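Local coordinates for KLLA0E03807p (Kluyveromyces lactis, PDB 3SQI), which probably binds centromeric DNA through this N-terminal part of Ndc10, a platform for inner kinetochore assembly in budding yeast, at residues 184-192 against 307-316. Sequence-based numbering, arbitrary orientation.
Sequences NFVLVPNFQ and IEKMNRTKLQ
Asn311, which follows helix 304-310, turns its carboxamide onto the backbone of Val186 and Val188, joining that helix to outer strand 185-187 of a three-stranded antiparallel sheet. Both segments belong to the CBF3 subunit domain 2 family region, and the contact is structural packing, about 20 Å from the bound DNA at the nearest atoms. Asn311 ND2 donates to Val186 O over 3.0 Å, in the plane of that carbonyl and nearly in line with it (C=O...N angle 159°). The OD1 end takes Val188 N, also at 3.0 Å, but this donor stands well above the plane of the amide carbonyl, away from its lone pairs. Within its own segment ND2 also reaches back to Ile307 O, which accepts Asn311 N as well, so one carboxamide links Ile307 of the helix to the backbone on both sides of Leu187. Asn148 of helix 133-149 gives OD1 a further donor. A leucine in place of Asn311 would probably leave Val186 O and Val188 N without these buried partners.

Apolar contacts lie along the same edge. Ile307 sets CG2 and CD1 against Val186 CG1, each 3.6 Å away. Val188 touches three residues: CG2 meets Ile307 CG2 and Leu315 CD2, while Val188 CG1, anti to the backbone N (chi1 159°), lies 3.5 Å from Thr313 CG2. Arg312, with positive phi, is the first residue to leave the helical conformation, and the chain beyond it runs on past Val188 to Asn190.

Polar contacts there are slighter. The side chains of Asn190 and Thr313 lie alongside each other, pointing opposite ways; Thr313 OG1 is 3.4 Å from Asn190 OD1, a weak bond at most, since the same proton could go to Lys314 O instead. The firmer partner of Asn190 OD1 is Gln192 N, 3.1 Å away, which closes an Asx turn.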
loop_
_atom_site.group_PDB
_atom_site.type_symbol
_atom_site.label_atom_id
_atom_site.label_comp_id
_atom_site.label_asym_id
_atom_site.label_seq_id
_atom_site.Cartn_x
_atom_site.Cartn_y
_atom_site.Cartn_z
ATOM N N ASN A 184 -3.027 8.722 6.160
ATOM C CA ASN A 184 -2.883 7.580 7.041
ATOM C C ASN A 184 -2.866 6.304 6.218
ATOM O O ASN A 184 -3.885 5.939 5.629
ATOM C CB ASN A 184 -4.062 7.570 8.017
ATOM C CG ASN A 184 -3.909 6.546 9.120
ATOM O OD1 ASN A 184 -4.029 5.342 8.887
ATOM N ND2 ASN A 184 -3.676 7.021 10.340
ATOM N N PHE A 185 -1.722 5.624 6.162
ATOM C CA PHE A 185 -1.635 4.415 5.342
ATOM C C PHE A 185 -0.547 3.422 5.727
ATOM O O PHE A 185 0.356 3.745 6.491
ATOM C CB PHE A 185 -1.451 4.794 3.887
ATOM C CG PHE A 185 -0.106 5.350 3.584
ATOM C CD1 PHE A 185 0.932 4.511 3.219
ATOM C CD2 PHE A 185 0.126 6.713 3.659
ATOM C CE1 PHE A 185 2.183 5.018 2.934
ATOM C CE2 PHE A 185 1.375 7.230 3.375
ATOM C CZ PHE A 185 2.405 6.379 3.014
ATOM N N VAL A 186 -0.655 2.207 5.189
ATOM C CA VAL A 186 0.349 1.156 5.395
ATOM C C VAL A 186 0.658 0.357 4.115
ATOM O O VAL A 186 -0.235 -0.255 3.523
ATOM C CB VAL A 186 -0.104 0.158 6.480
ATOM C CG1 VAL A 186 0.827 -1.066 6.516
ATOM C CG2 VAL A 186 -0.210 0.848 7.849
ATOM N N LEU A 187 1.928 0.339 3.712
ATOM C CA LEU A 187 2.373 -0.424 2.542
ATOM C C LEU A 187 3.048 -1.738 2.931
ATOM O O LEU A 187 3.752 -1.810 3.934
ATOM C CB LEU A 187 3.324 0.402 1.674
ATOM C CG LEU A 187 2.726 1.539 0.841
ATOM C CD1 LEU A 187 3.730 1.981 -0.201
ATOM C CD2 LEU A 187 1.433 1.102 0.160
ATOM N N VAL A 188 2.832 -2.773 2.127
ATOM C CA VAL A 188 3.340 -4.100 2.442
ATOM C C VAL A 188 3.931 -4.752 1.189
ATOM O O VAL A 188 3.380 -4.628 0.089
ATOM C CB VAL A 188 2.212 -4.981 3.034
ATOM C CG1 VAL A 188 2.534 -6.463 2.888
ATOM C CG2 VAL A 188 1.973 -4.616 4.492
ATOM N N PRO A 189 5.067 -5.445 1.350
ATOM C CA PRO A 189 5.737 -6.058 0.201
ATOM C C PRO A 189 4.956 -7.230 -0.388
ATOM O O PRO A 189 4.541 -8.122 0.348
ATOM C CB PRO A 189 7.059 -6.552 0.802
ATOM C CG PRO A 189 6.741 -6.823 2.231
ATOM C CD PRO A 189 5.781 -5.719 2.610
ATOM N N ASN A 190 4.772 -7.240 -1.703
ATOM C CA ASN A 190 4.254 -8.431 -2.350
ATOM C C ASN A 190 5.436 -9.243 -2.840
ATOM O O ASN A 190 6.139 -8.832 -3.765
ATOM C CB ASN A 190 3.336 -8.083 -3.522
ATOM C CG ASN A 190 2.426 -9.240 -3.912
ATOM O OD1 ASN A 190 2.568 -10.355 -3.399
ATOM N ND2 ASN A 190 1.487 -8.982 -4.822
ATOM N N PHE A 191 5.666 -10.385 -2.203
ATOM C CA PHE A 191 6.760 -11.261 -2.604
ATOM C C PHE A 191 6.262 -12.238 -3.656
ATOM O O PHE A 191 7.049 -12.914 -4.318
ATOM C CB PHE A 191 7.331 -12.025 -1.398
ATOM C CG PHE A 191 7.904 -11.135 -0.322
ATOM C CD1 PHE A 191 9.144 -10.538 -0.482
ATOM C CD2 PHE A 191 7.201 -10.902 0.853
ATOM C CE1 PHE A 191 9.671 -9.718 0.506
ATOM C CE2 PHE A 191 7.720 -10.083 1.845
ATOM C CZ PHE A 191 8.958 -9.493 1.670
ATOM N N GLN A 192 4.947 -12.301 -3.808
ATOM C CA GLN A 192 4.334 -13.164 -4.807
ATOM C C GLN A 192 4.441 -12.525 -6.191
ATOM O O GLN A 192 4.542 -13.223 -7.200
ATOM C CB GLN A 192 2.865 -13.412 -4.456
ATOM C CG GLN A 192 2.654 -14.197 -3.173
ATOM C CD GLN A 192 2.848 -15.688 -3.368
ATOM O OE1 GLN A 192 2.478 -16.242 -4.403
ATOM N NE2 GLN A 192 3.432 -16.344 -2.373
ATOM N N ILE A 307 -5.210 -3.772 5.739
ATOM C CA ILE A 307 -3.894 -3.725 5.107
ATOM C C ILE A 307 -3.664 -4.871 4.121
ATOM O O ILE A 307 -3.102 -4.667 3.048
ATOM C CB ILE A 307 -2.803 -3.731 6.176
ATOM C CG1 ILE A 307 -3.017 -2.559 7.141
ATOM C CG2 ILE A 307 -1.430 -3.668 5.544
ATOM C CD1 ILE A 307 -2.008 -2.492 8.291
ATOM N N GLU A 308 -4.103 -6.075 4.477
ATOM C CA GLU A 308 -3.940 -7.225 3.598
ATOM C C GLU A 308 -4.870 -7.101 2.413
ATOM O O GLU A 308 -4.548 -7.548 1.316
ATOM C CB GLU A 308 -4.248 -8.526 4.329
ATOM C CG GLU A 308 -3.413 -8.761 5.568
ATOM C CD GLU A 308 -3.837 -10.006 6.322
ATOM O OE1 GLU A 308 -3.957 -9.933 7.563
ATOM O OE2 GLU A 308 -4.053 -11.053 5.674
ATOM N N LYS A 309 -6.034 -6.502 2.639
ATOM C CA LYS A 309 -7.006 -6.322 1.567
ATOM C C LYS A 309 -6.566 -5.250 0.577
ATOM O O LYS A 309 -6.576 -5.477 -0.630
ATOM C CB LYS A 309 -8.383 -5.983 2.132
ATOM C CG LYS A 309 -9.392 -5.557 1.082
ATOM C CD LYS A 309 -9.833 -6.702 0.179
ATOM C CE LYS A 309 -10.962 -6.255 -0.750
ATOM N NZ LYS A 309 -11.430 -7.349 -1.641
ATOM N N MET A 310 -6.168 -4.089 1.089
ATOM C CA MET A 310 -5.797 -2.963 0.234
ATOM C C MET A 310 -4.463 -3.155 -0.474
ATOM O O MET A 310 -4.283 -2.701 -1.601
ATOM C CB MET A 310 -5.822 -1.650 1.017
ATOM C CG MET A 310 -7.233 -1.219 1.403
ATOM S SD MET A 310 -7.536 0.520 1.040
ATOM C CE MET A 310 -7.138 1.247 2.614
ATOM N N ASN A 311 -3.531 -3.830 0.187
ATOM C CA ASN A 311 -2.278 -4.208 -0.452
ATOM C C ASN A 311 -2.437 -5.553 -1.163
ATOM O O ASN A 311 -1.538 -6.010 -1.870
ATOM C CB ASN A 311 -1.139 -4.270 0.571
ATOM C CG ASN A 311 -0.803 -2.907 1.166
ATOM O OD1 ASN A 311 0.175 -2.274 0.775
ATOM N ND2 ASN A 311 -1.610 -2.457 2.120
ATOM N N ARG A 312 -3.586 -6.186 -0.954
ATOM C CA ARG A 312 -3.934 -7.432 -1.632
ATOM C C ARG A 312 -2.857 -8.504 -1.557
ATOM O O ARG A 312 -2.640 -9.232 -2.526
ATOM C CB ARG A 312 -4.265 -7.153 -3.094
ATOM C CG ARG A 312 -5.368 -6.132 -3.301
ATOM C CD ARG A 312 -5.515 -5.837 -4.774
ATOM N NE ARG A 312 -4.200 -5.794 -5.387
ATOM C CZ ARG A 312 -3.411 -4.730 -5.359
ATOM N NH1 ARG A 312 -3.828 -3.618 -4.762
ATOM N NH2 ARG A 312 -2.211 -4.782 -5.928
ATOM N N THR A 313 -2.182 -8.597 -0.414
ATOM C CA THR A 313 -1.201 -9.660 -0.186
ATOM C C THR A 313 -1.257 -10.092 1.262
ATOM O O THR A 313 -1.585 -9.285 2.126
ATOM C CB THR A 313 0.250 -9.225 -0.541
ATOM O OG1 THR A 313 1.150 -10.326 -0.336
ATOM C CG2 THR A 313 0.693 -8.042 0.301
ATOM N N LYS A 314 -0.974 -11.364 1.527
ATOM C CA LYS A 314 -0.924 -11.830 2.906
ATOM C C LYS A 314 0.249 -11.158 3.613
ATOM O O LYS A 314 1.243 -10.807 2.976
ATOM C CB LYS A 314 -0.789 -13.351 2.973
ATOM C CG LYS A 314 -1.821 -14.112 2.165
ATOM C CD LYS A 314 -3.238 -13.751 2.579
ATOM C CE LYS A 314 -3.638 -14.438 3.876
ATOM N NZ LYS A 314 -5.067 -14.188 4.225
ATOM N N LEU A 315 0.126 -10.968 4.923
ATOM C CA LEU A 315 1.195 -10.363 5.711
ATOM C C LEU A 315 2.302 -11.363 6.011
ATOM O O LEU A 315 2.046 -12.462 6.505
ATOM C CB LEU A 315 0.649 -9.799 7.021
ATOM C CG LEU A 315 0.056 -8.400 6.919
ATOM C CD1 LEU A 315 -0.191 -7.850 8.306
ATOM C CD2 LEU A 315 1.007 -7.505 6.147
ATOM N N GLN A 316 3.538 -10.976 5.723
ATOM C CA GLN A 316 4.662 -11.875 5.913
ATOM C C GLN A 316 5.822 -11.192 6.608
ATOM O O GLN A 316 6.027 -9.986 6.458
ATOM C CB GLN A 316 5.113 -12.450 4.574
ATOM C CG GLN A 316 4.176 -13.505 4.037
ATOM C CD GLN A 316 4.146 -13.530 2.527
ATOM O OE1 GLN A 316 3.608 -12.622 1.889
ATOM N NE2 GLN A 316 4.729 -14.570 1.941
#